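Local coordinates for Lmo0135 protein (Listeria monocytogenes EGD-e, PDB 5ISU), which probably captures peptides outside the cell and hands them to an ABC transporter, as the substrate-binding component of that system, at residues 97-102 and 149-154; 33-38 and 109-114; 61-66 and 75-80; 79-84 and 129-134. All coordinates share one frame; numbering follows the deposited sequence.

Contact 1 is the buried one: helix 93-104 meets the loop 149-154 through apolar side chains and a single threonine hydroxyl. Contact 2 adjoins it, with Asn34 of one reaching Ser102 of the other, but it is only partly buried and joins two loops through a serine, a tyrosine edge and a proline. Contacts 3 and 4 belong to one antiparallel sheet and share Leu79 and Lys80. The first is a hairpin held mostly by backbone bonds, and the second is a surface contact with one such bond, to the turn just before strand 132-136. Pro153 on Leu62 ties contact 1 to contact 3, whereas contact 2 touches neither sheet contact.

Contact 1 of 4, residues 97-102 and 149-154; sequences VFTVNS and KTFFPI
Thr99 swings CG2 to the far side of its CB from the backbone N and keeps OG1 beside that N (chi1 -55°), while Ile154 tucks CG1 between its own N and carbonyl carbon (chi1 63°). These rotations set the hydroxyl before the Ile154 amide and lay the CG1 methylene beside it. The amide of Ile154 gives its hydrogen to Thr99 OG1 in an almost straight bond, 2.8 Å from N to OG1 and 171° at the hydrogen. Ile154 CG1 also sits 3.4 Å from Thr99 OG1, and it meets the Phe98 ring at the edge, near its plane, 4.0 Å from CE2. The other branch of the threonine does apolar work: Thr99 CG2 is 3.5 Å from Phe151 CZ, the two side chains lying alongside, pointing opposite ways. Val100 CG2 reaches the same Phe151 CZ at 3.7 Å, its side chain at about a right angle to the phenylalanine. Helix 93-104 is thereby fastened to the loop between helices 144-148 and 156-159. Thr99 OG1 is also hydrogen-bonded to Asp95 O, one turn back in the helix. The hydroxyl therefore relays between helix carbonyl and loop amide, so a buried hydroxyl and amide are satisfied in a largely apolar contact.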
# COMPACT_ATOMS: atom_id res chain seq x y z
N VAL A 97 17.49 -14.85 -10.45
CA VAL A 97 17.35 -16.25 -10.02
C VAL A 97 17.69 -16.40 -8.55
O VAL A 97 16.95 -17.06 -7.80
CB VAL A 97 18.26 -17.20 -10.83
CG1 VAL A 97 18.21 -18.63 -10.28
CG2 VAL A 97 17.87 -17.19 -12.30
N PHE A 98 18.81 -15.81 -8.15
CA PHE A 98 19.23 -15.88 -6.76
C PHE A 98 18.21 -15.22 -5.84
O PHE A 98 17.93 -15.74 -4.76
CB PHE A 98 20.62 -15.23 -6.55
CG PHE A 98 20.94 -14.99 -5.11
CD1 PHE A 98 21.42 -16.01 -4.31
CD2 PHE A 98 20.69 -13.75 -4.53
CE1 PHE A 98 21.68 -15.80 -2.97
CE2 PHE A 98 20.95 -13.52 -3.19
CZ PHE A 98 21.44 -14.55 -2.41
N THR A 99 17.66 -14.10 -6.25
CA THR A 99 16.68 -13.41 -5.40
C THR A 99 15.43 -14.27 -5.15
O THR A 99 14.98 -14.39 -4.01
CB THR A 99 16.27 -12.03 -5.94
OG1 THR A 99 17.43 -11.20 -6.15
CG2 THR A 99 15.35 -11.34 -4.94
N VAL A 100 14.91 -14.89 -6.21
CA VAL A 100 13.72 -15.73 -6.09
C VAL A 100 14.01 -16.94 -5.20
O VAL A 100 13.19 -17.29 -4.36
CB VAL A 100 13.19 -16.20 -7.46
CG1 VAL A 100 12.07 -17.25 -7.30
CG2 VAL A 100 12.72 -15.03 -8.28
N ASN A 101 15.17 -17.57 -5.40
CA ASN A 101 15.55 -18.74 -4.57
C ASN A 101 15.75 -18.33 -3.12
O ASN A 101 15.44 -19.10 -2.21
CB ASN A 101 16.80 -19.44 -5.12
CG ASN A 101 16.56 -20.11 -6.48
OD1 ASN A 101 17.46 -20.19 -7.31
ND2 ASN A 101 15.34 -20.59 -6.70
N SER A 102 16.24 -17.10 -2.89
CA SER A 102 16.44 -16.63 -1.51
C SER A 102 15.07 -16.33 -0.84
O SER A 102 14.95 -16.44 0.37
CB SER A 102 17.39 -15.42 -1.45
OG SER A 102 16.78 -14.25 -1.97
N LYS A 149 5.95 -7.53 -11.64
CA LYS A 149 5.95 -6.05 -11.73
C LYS A 149 6.23 -5.31 -10.41
O LYS A 149 6.28 -4.09 -10.41
CB LYS A 149 4.60 -5.54 -12.24
CG LYS A 149 4.14 -6.09 -13.56
CD LYS A 149 4.98 -5.67 -14.73
CE LYS A 149 4.25 -6.04 -16.01
NZ LYS A 149 5.03 -5.61 -17.20
N THR A 150 6.36 -6.04 -9.30
CA THR A 150 6.67 -5.45 -7.98
C THR A 150 7.94 -6.10 -7.40
O THR A 150 8.11 -6.16 -6.18
CB THR A 150 5.47 -5.63 -6.99
OG1 THR A 150 5.14 -7.03 -6.85
CG2 THR A 150 4.23 -4.87 -7.47
N PHE A 151 8.85 -6.50 -8.29
CA PHE A 151 10.05 -7.23 -7.93
C PHE A 151 11.37 -6.43 -8.04
O PHE A 151 11.72 -5.93 -9.13
CB PHE A 151 10.14 -8.45 -8.85
CG PHE A 151 11.15 -9.46 -8.41
CD1 PHE A 151 10.78 -10.47 -7.54
CD2 PHE A 151 12.45 -9.42 -8.86
CE1 PHE A 151 11.70 -11.41 -7.11
CE2 PHE A 151 13.37 -10.36 -8.45
CZ PHE A 151 12.99 -11.37 -7.57
N PHE A 152 12.10 -6.37 -6.92
CA PHE A 152 13.40 -5.69 -6.83
C PHE A 152 14.47 -6.76 -6.59
O PHE A 152 14.44 -7.42 -5.55
CB PHE A 152 13.43 -4.70 -5.65
CG PHE A 152 12.47 -3.54 -5.76
CD1 PHE A 152 11.13 -3.70 -5.48
CD2 PHE A 152 12.93 -2.26 -6.10
CE1 PHE A 152 10.25 -2.62 -5.56
CE2 PHE A 152 12.07 -1.18 -6.19
CZ PHE A 152 10.72 -1.36 -5.92
N PRO A 153 15.41 -6.95 -7.53
CA PRO A 153 16.42 -7.96 -7.25
C PRO A 153 17.48 -7.52 -6.25
O PRO A 153 17.69 -6.30 -6.04
CB PRO A 153 17.06 -8.21 -8.62
CG PRO A 153 16.79 -6.99 -9.41
CD PRO A 153 15.47 -6.48 -8.92
N ILE A 154 18.09 -8.51 -5.59
CA ILE A 154 19.21 -8.26 -4.66
C ILE A 154 20.48 -8.87 -5.29
O ILE A 154 20.39 -9.65 -6.22
CB ILE A 154 18.92 -8.72 -3.21
CG1 ILE A 154 18.69 -10.23 -3.10
CG2 ILE A 154 17.70 -7.98 -2.68
CD1 ILE A 154 18.50 -10.71 -1.67

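Contact 2 of 4, residues 33-38 and 109-114; sequences PNYASD and NSPNRG
The Tyr35 ring turns an edge to the loop 109-114: Asn109 O lies in the ring plane, 3.6 Å from Tyr35 CE1. Two further atoms approach the ring obliquely, Ser110 CA near CE1 and Pro111 CD at 3.8 Å from Tyr35 CD1, with the proline crossing the tyrosine side chain at about a right angle. The far end of the ring is held too, since Tyr35 OH is hydrogen-bonded to Gln108 O. Next to the ring runs the polar link of the contact. Ser110 points OG away from its own backbone N (chi1 -176°), which carries the hydroxyl over to Asn34 O, where it donates a 2.8 Å bond from OG. It arrives in the carbonyl plane on a lone pair, at a C=O...O angle of 141°. Pro111 CD also touches this oxygen, 3.4 Å from Asn34 O. Ser110 also opens a type I turn that ends at Arg113 and curls the loop back. The side amide of Asn34 points elsewhere, bonding Ser102 through ND2. In the fold, the loop 33-38 runs into helix 39-48, with Asp38 as its N-cap, and both Asn34 and Ser110 pack on Ile103 of helix 93-104.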
# COMPACT_ATOMS: atom_id res chain seq x y z
N PRO A 33 14.91 -5.37 -0.08
CA PRO A 33 13.59 -5.62 -0.68
C PRO A 33 12.94 -6.96 -0.39
O PRO A 33 11.74 -7.11 -0.62
CB PRO A 33 13.85 -5.46 -2.18
CG PRO A 33 15.28 -5.69 -2.35
CD PRO A 33 15.94 -5.15 -1.12
N ASN A 34 13.72 -7.93 0.06
CA ASN A 34 13.14 -9.23 0.44
C ASN A 34 12.34 -9.10 1.75
O ASN A 34 11.56 -9.98 2.07
CB ASN A 34 14.23 -10.31 0.61
CG ASN A 34 14.78 -10.83 -0.71
OD1 ASN A 34 14.51 -10.29 -1.77
ND2 ASN A 34 15.54 -11.91 -0.64
N TYR A 35 12.54 -8.02 2.51
CA TYR A 35 11.87 -7.85 3.80
C TYR A 35 11.17 -6.50 4.00
O TYR A 35 10.26 -6.41 4.81
CB TYR A 35 12.89 -8.07 4.93
CG TYR A 35 13.60 -9.40 4.80
CD1 TYR A 35 13.02 -10.58 5.27
CD2 TYR A 35 14.83 -9.50 4.15
CE1 TYR A 35 13.65 -11.80 5.12
CE2 TYR A 35 15.47 -10.71 3.99
CZ TYR A 35 14.87 -11.86 4.46
OH TYR A 35 15.51 -13.06 4.31
N ALA A 36 11.56 -5.47 3.25
CA ALA A 36 10.97 -4.13 3.46
C ALA A 36 9.45 -4.11 3.37
O ALA A 36 8.89 -4.55 2.39
CB ALA A 36 11.57 -3.13 2.48
N SER A 37 8.79 -3.59 4.42
CA SER A 37 7.33 -3.48 4.44
C SER A 37 6.79 -2.16 5.05
O SER A 37 5.66 -1.79 4.75
CB SER A 37 6.68 -4.70 5.13
OG SER A 37 7.14 -4.83 6.46
N ASP A 38 7.56 -1.47 5.89
CA ASP A 38 7.08 -0.21 6.48
C ASP A 38 7.31 1.00 5.52
O ASP A 38 8.10 0.91 4.59
CB ASP A 38 7.74 0.06 7.84
CG ASP A 38 9.24 0.30 7.71
OD1 ASP A 38 9.94 -0.63 7.23
OD2 ASP A 38 9.72 1.40 8.09
N ASN A 109 12.71 -16.67 6.08
CA ASN A 109 11.49 -16.01 6.57
C ASN A 109 11.11 -14.76 5.77
O ASN A 109 10.87 -13.70 6.37
CB ASN A 109 11.62 -15.60 8.05
CG ASN A 109 11.69 -16.79 8.99
OD1 ASN A 109 11.01 -17.81 8.80
ND2 ASN A 109 12.46 -16.62 10.07
N SER A 110 11.10 -14.85 4.44
CA SER A 110 10.71 -13.70 3.62
C SER A 110 9.20 -13.54 3.62
O SER A 110 8.50 -14.49 3.30
CB SER A 110 11.19 -13.81 2.16
OG SER A 110 10.87 -12.60 1.43
N PRO A 111 8.68 -12.33 3.94
CA PRO A 111 7.23 -12.16 3.96
C PRO A 111 6.52 -12.30 2.60
O PRO A 111 5.31 -12.52 2.59
CB PRO A 111 7.03 -10.76 4.56
CG PRO A 111 8.34 -10.06 4.43
CD PRO A 111 9.39 -11.13 4.44
N ASN A 112 7.26 -12.24 1.49
CA ASN A 112 6.66 -12.35 0.14
C ASN A 112 6.73 -13.76 -0.45
O ASN A 112 6.38 -13.97 -1.62
CB ASN A 112 7.38 -11.40 -0.83
CG ASN A 112 7.43 -9.98 -0.32
OD1 ASN A 112 8.44 -9.30 -0.49
ND2 ASN A 112 6.37 -9.52 0.34
N ARG A 113 7.17 -14.74 0.34
CA ARG A 113 7.30 -16.11 -0.15
C ARG A 113 6.02 -16.64 -0.78
O ARG A 113 6.09 -17.33 -1.80
CB ARG A 113 7.74 -17.03 0.98
CG ARG A 113 7.98 -18.45 0.51
CD ARG A 113 8.49 -19.36 1.61
NE ARG A 113 8.71 -20.69 1.06
CZ ARG A 113 7.77 -21.61 0.87
NH1 ARG A 113 6.50 -21.38 1.19
NH2 ARG A 113 8.11 -22.79 0.36
N GLY A 114 4.87 -16.30 -0.20
CA GLY A 114 3.56 -16.73 -0.71
C GLY A 114 3.26 -16.40 -2.18
O GLY A 114 2.48 -17.09 -2.82

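Contact 3 of 4, residues 61-66 and 75-80; sequences ALAKSL and YTVKLK
A beta hairpin with a classic bulge brings these segments together: strand 63-68, an outermost strand of the five-stranded antiparallel sheet, pairs with strand 74-79. In the bulge, Lys64 and Ser65 both face Lys78, whose carbonyl receives two amides. The bond from Lys64 N to Lys78 O is short, 2.7 Å, whereas the one from Ser65 N is weak at 3.3 Å to that oxygen. Lys78 N returns a bond of 3.0 Å to Ser65 O, and the next pair, Leu66 with Val77, is a regular non-hydrogen-bonded one. Ser65 and Lys78 project from one face of the sheet, with Ser65 OG lying against the first carbons of the lysine. The opposite face carries Leu66 and Val77. Leu66 places CG anti to its backbone N (chi1 171°), which lets CD1 lean over to the partner strand and Val77 CG2 at 3.7 Å and approach the edge of the Tyr75 ring, near its plane. Ala63 CB packs on Val77 CG1 from the other side of the bulge. This apolar face is covered by helix 144-148, where Ile148 touches Leu66, Tyr75 and Val77. Past the strand end, Lys80 N donates to Leu62 O at 3.0 Å. The lysine chain then runs fully extended beyond CG, passing over Leu62 O and back along the loop, until Lys80 NZ donates to Ala61 O at 2.9 Å, lying in the plane of that carbonyl.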
# COMPACT_ATOMS: atom_id res chain seq x y z
N ALA A 61 11.78 -1.23 -16.39
CA ALA A 61 12.77 -0.55 -15.56
C ALA A 61 14.10 -1.28 -15.82
O ALA A 61 14.69 -1.09 -16.89
CB ALA A 61 12.36 -0.59 -14.10
N LEU A 62 14.56 -2.15 -14.91
CA LEU A 62 15.76 -2.93 -15.20
C LEU A 62 15.47 -3.87 -16.37
O LEU A 62 16.37 -4.20 -17.15
CB LEU A 62 16.21 -3.74 -13.99
CG LEU A 62 16.69 -3.00 -12.74
CD1 LEU A 62 16.82 -3.97 -11.57
CD2 LEU A 62 18.00 -2.29 -13.04
N ALA A 63 14.21 -4.31 -16.47
CA ALA A 63 13.78 -5.23 -17.52
C ALA A 63 13.42 -4.47 -18.79
O ALA A 63 12.98 -3.32 -18.74
CB ALA A 63 12.58 -6.05 -17.07
N LYS A 64 13.61 -5.14 -19.91
CA LYS A 64 13.30 -4.59 -21.21
C LYS A 64 11.88 -5.06 -21.59
O LYS A 64 11.11 -4.29 -22.18
CB LYS A 64 14.35 -5.11 -22.19
CG LYS A 64 14.35 -4.50 -23.57
CD LYS A 64 15.32 -5.27 -24.46
CE LYS A 64 15.19 -4.89 -25.93
NZ LYS A 64 15.84 -5.91 -26.80
N SER A 65 11.53 -6.30 -21.22
CA SER A 65 10.20 -6.85 -21.52
C SER A 65 9.84 -8.13 -20.75
O SER A 65 10.70 -8.83 -20.20
CB SER A 65 10.10 -7.18 -23.01
OG SER A 65 11.10 -8.12 -23.36
N LEU A 66 8.54 -8.42 -20.75
CA LEU A 66 7.96 -9.60 -20.14
C LEU A 66 7.15 -10.27 -21.23
O LEU A 66 6.45 -9.59 -21.98
CB LEU A 66 7.00 -9.23 -19.00
CG LEU A 66 6.16 -10.39 -18.41
CD1 LEU A 66 7.05 -11.40 -17.69
CD2 LEU A 66 5.10 -9.89 -17.45
N TYR A 75 6.65 -17.46 -17.99
CA TYR A 75 6.88 -16.03 -18.05
C TYR A 75 8.37 -15.80 -18.34
O TYR A 75 9.22 -16.20 -17.56
CB TYR A 75 6.50 -15.35 -16.72
CG TYR A 75 5.01 -15.35 -16.41
CD1 TYR A 75 4.33 -16.53 -16.11
CD2 TYR A 75 4.29 -14.17 -16.38
CE1 TYR A 75 2.96 -16.52 -15.83
CE2 TYR A 75 2.93 -14.15 -16.09
CZ TYR A 75 2.27 -15.32 -15.81
OH TYR A 75 0.91 -15.28 -15.52
N THR A 76 8.67 -15.13 -19.44
CA THR A 76 10.03 -14.85 -19.83
C THR A 76 10.33 -13.36 -19.71
O THR A 76 9.67 -12.54 -20.36
CB THR A 76 10.27 -15.28 -21.28
OG1 THR A 76 9.98 -16.67 -21.41
CG2 THR A 76 11.70 -15.04 -21.70
N VAL A 77 11.33 -13.02 -18.90
CA VAL A 77 11.75 -11.63 -18.69
C VAL A 77 13.13 -11.41 -19.32
O VAL A 77 14.08 -12.14 -19.02
CB VAL A 77 11.87 -11.29 -17.18
CG1 VAL A 77 12.32 -9.84 -16.99
CG2 VAL A 77 10.55 -11.53 -16.47
N LYS A 78 13.23 -10.40 -20.18
CA LYS A 78 14.49 -10.00 -20.81
C LYS A 78 14.97 -8.74 -20.08
O LYS A 78 14.21 -7.80 -19.93
CB LYS A 78 14.28 -9.66 -22.28
CG LYS A 78 14.11 -10.82 -23.27
CD LYS A 78 15.40 -11.59 -23.49
CE LYS A 78 15.38 -12.39 -24.79
NZ LYS A 78 14.25 -13.36 -24.92
N LEU A 79 16.24 -8.73 -19.67
CA LEU A 79 16.84 -7.57 -18.97
C LEU A 79 17.56 -6.65 -19.93
O LEU A 79 17.92 -7.04 -21.02
CB LEU A 79 17.88 -8.05 -17.93
CG LEU A 79 17.44 -8.92 -16.76
CD1 LEU A 79 18.59 -9.21 -15.81
CD2 LEU A 79 16.32 -8.23 -15.99
N LYS A 80 17.80 -5.42 -19.50
CA LYS A 80 18.59 -4.49 -20.28
C LYS A 80 20.07 -4.95 -20.24
O LYS A 80 20.46 -5.67 -19.32
CB LYS A 80 18.41 -3.05 -19.78
CG LYS A 80 17.01 -2.53 -20.06
CD LYS A 80 16.72 -1.11 -19.55
CE LYS A 80 15.28 -0.75 -19.92
NZ LYS A 80 14.79 0.48 -19.27

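Contact 4 of 4, residues 79-84 and 129-134; sequences LKDGLT and DDTTVK
Thr131 sets its OG1 between backbone N and carbonyl carbon (chi1 69°), which swings the methyl, anti to the carbonyl carbon, over to Asp81. Asp81 answers by keeping CG beside its own backbone N (chi1 -66°), and its carboxylate reaches Thr131, OD1 resting 3.3 Å from Thr131 CG2. The two side chains meet obliquely, methyl against oxygen; the hydroxyl Thr131 OG1 stays 4.2 Å from Asp81 OD1, too far for a hydrogen bond. Leu79 points its CB at Thr131, with the two CB atoms 4.4 Å apart, and its CD1 extends to within 4.1 Å of Asp130 O. Thr131 belongs to a type I turn from Asp129 to Thr132, the tight connection of the beta hairpin formed by strands 121-129 and 132-136. Leu79 joins this turn as strand 74-79 ends: Leu79 N donates to Thr131 O at 2.9 Å. Farther into the sheet, strands 74-79 and 132-136 stay paired through backbone bonding of Val133 with Val77. On the face that carries Leu79, Val133 packs against Ala93 and Val96 of helix 93-104.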
# COMPACT_ATOMS: atom_id res chain seq x y z
N LEU A 79 16.24 -8.73 -19.67
CA LEU A 79 16.84 -7.57 -18.97
C LEU A 79 17.56 -6.65 -19.93
O LEU A 79 17.92 -7.04 -21.02
CB LEU A 79 17.88 -8.05 -17.93
CG LEU A 79 17.44 -8.92 -16.76
CD1 LEU A 79 18.59 -9.21 -15.81
CD2 LEU A 79 16.32 -8.23 -15.99
N LYS A 80 17.80 -5.42 -19.50
CA LYS A 80 18.59 -4.49 -20.28
C LYS A 80 20.07 -4.95 -20.24
O LYS A 80 20.46 -5.67 -19.32
CB LYS A 80 18.41 -3.05 -19.78
CG LYS A 80 17.01 -2.53 -20.06
CD LYS A 80 16.72 -1.11 -19.55
CE LYS A 80 15.28 -0.75 -19.92
NZ LYS A 80 14.79 0.48 -19.27
N ASP A 81 20.84 -4.58 -21.25
CA ASP A 81 22.25 -4.95 -21.35
C ASP A 81 23.09 -3.96 -20.59
O ASP A 81 22.72 -2.79 -20.47
CB ASP A 81 22.72 -4.93 -22.82
CG ASP A 81 22.05 -5.99 -23.69
OD1 ASP A 81 22.06 -7.19 -23.31
OD2 ASP A 81 21.58 -5.65 -24.80
N GLY A 82 24.23 -4.41 -20.08
CA GLY A 82 25.18 -3.53 -19.40
C GLY A 82 24.79 -2.95 -18.05
O GLY A 82 25.35 -1.96 -17.62
N LEU A 83 23.81 -3.55 -17.38
CA LEU A 83 23.42 -3.09 -16.05
C LEU A 83 24.49 -3.44 -15.03
O LEU A 83 25.15 -4.46 -15.15
CB LEU A 83 22.14 -3.77 -15.61
CG LEU A 83 20.90 -3.51 -16.46
CD1 LEU A 83 19.77 -4.39 -15.95
CD2 LEU A 83 20.53 -2.03 -16.41
N THR A 84 24.65 -2.59 -14.02
CA THR A 84 25.59 -2.85 -12.95
C THR A 84 25.00 -2.45 -11.61
O THR A 84 24.04 -1.68 -11.53
CB THR A 84 26.90 -2.08 -13.12
OG1 THR A 84 26.64 -0.67 -13.14
CG2 THR A 84 27.64 -2.50 -14.40
N ASP A 129 20.21 -16.92 -20.18
CA ASP A 129 21.41 -16.14 -20.54
C ASP A 129 21.63 -15.18 -19.40
O ASP A 129 20.90 -15.18 -18.42
CB ASP A 129 21.17 -15.24 -21.76
CG ASP A 129 20.65 -15.96 -22.96
OD1 ASP A 129 21.10 -17.09 -23.24
OD2 ASP A 129 19.81 -15.36 -23.67
N ASP A 130 22.62 -14.31 -19.58
CA ASP A 130 22.86 -13.24 -18.63
C ASP A 130 21.71 -12.23 -18.66
O ASP A 130 21.42 -11.61 -17.63
CB ASP A 130 24.19 -12.53 -18.90
CG ASP A 130 25.39 -13.28 -18.32
OD1 ASP A 130 25.19 -14.19 -17.49
OD2 ASP A 130 26.54 -12.91 -18.66
N THR A 131 21.05 -12.05 -19.80
CA THR A 131 19.93 -11.11 -19.91
C THR A 131 18.55 -11.77 -20.09
O THR A 131 17.63 -11.12 -20.59
CB THR A 131 20.16 -10.08 -21.05
OG1 THR A 131 20.07 -10.72 -22.33
CG2 THR A 131 21.51 -9.42 -20.91
N THR A 132 18.39 -13.02 -19.67
CA THR A 132 17.11 -13.72 -19.84
C THR A 132 16.75 -14.61 -18.65
O THR A 132 17.47 -15.56 -18.35
CB THR A 132 17.10 -14.59 -21.12
OG1 THR A 132 17.39 -13.78 -22.27
CG2 THR A 132 15.73 -15.30 -21.33
N VAL A 133 15.63 -14.32 -18.01
CA VAL A 133 15.12 -15.09 -16.88
C VAL A 133 13.83 -15.77 -17.34
O VAL A 133 12.97 -15.12 -17.94
CB VAL A 133 14.75 -14.18 -15.69
CG1 VAL A 133 14.43 -15.00 -14.46
CG2 VAL A 133 15.88 -13.21 -15.37
N LYS A 134 13.70 -17.08 -17.08
CA LYS A 134 12.50 -17.85 -17.46
C LYS A 134 11.86 -18.40 -16.20
O LYS A 134 12.51 -19.14 -15.44
CB LYS A 134 12.86 -19.02 -18.37
CG LYS A 134 11.66 -19.80 -18.87
CD LYS A 134 11.96 -21.26 -19.17
CE LYS A 134 12.94 -21.44 -20.31
NZ LYS A 134 13.22 -22.88 -20.53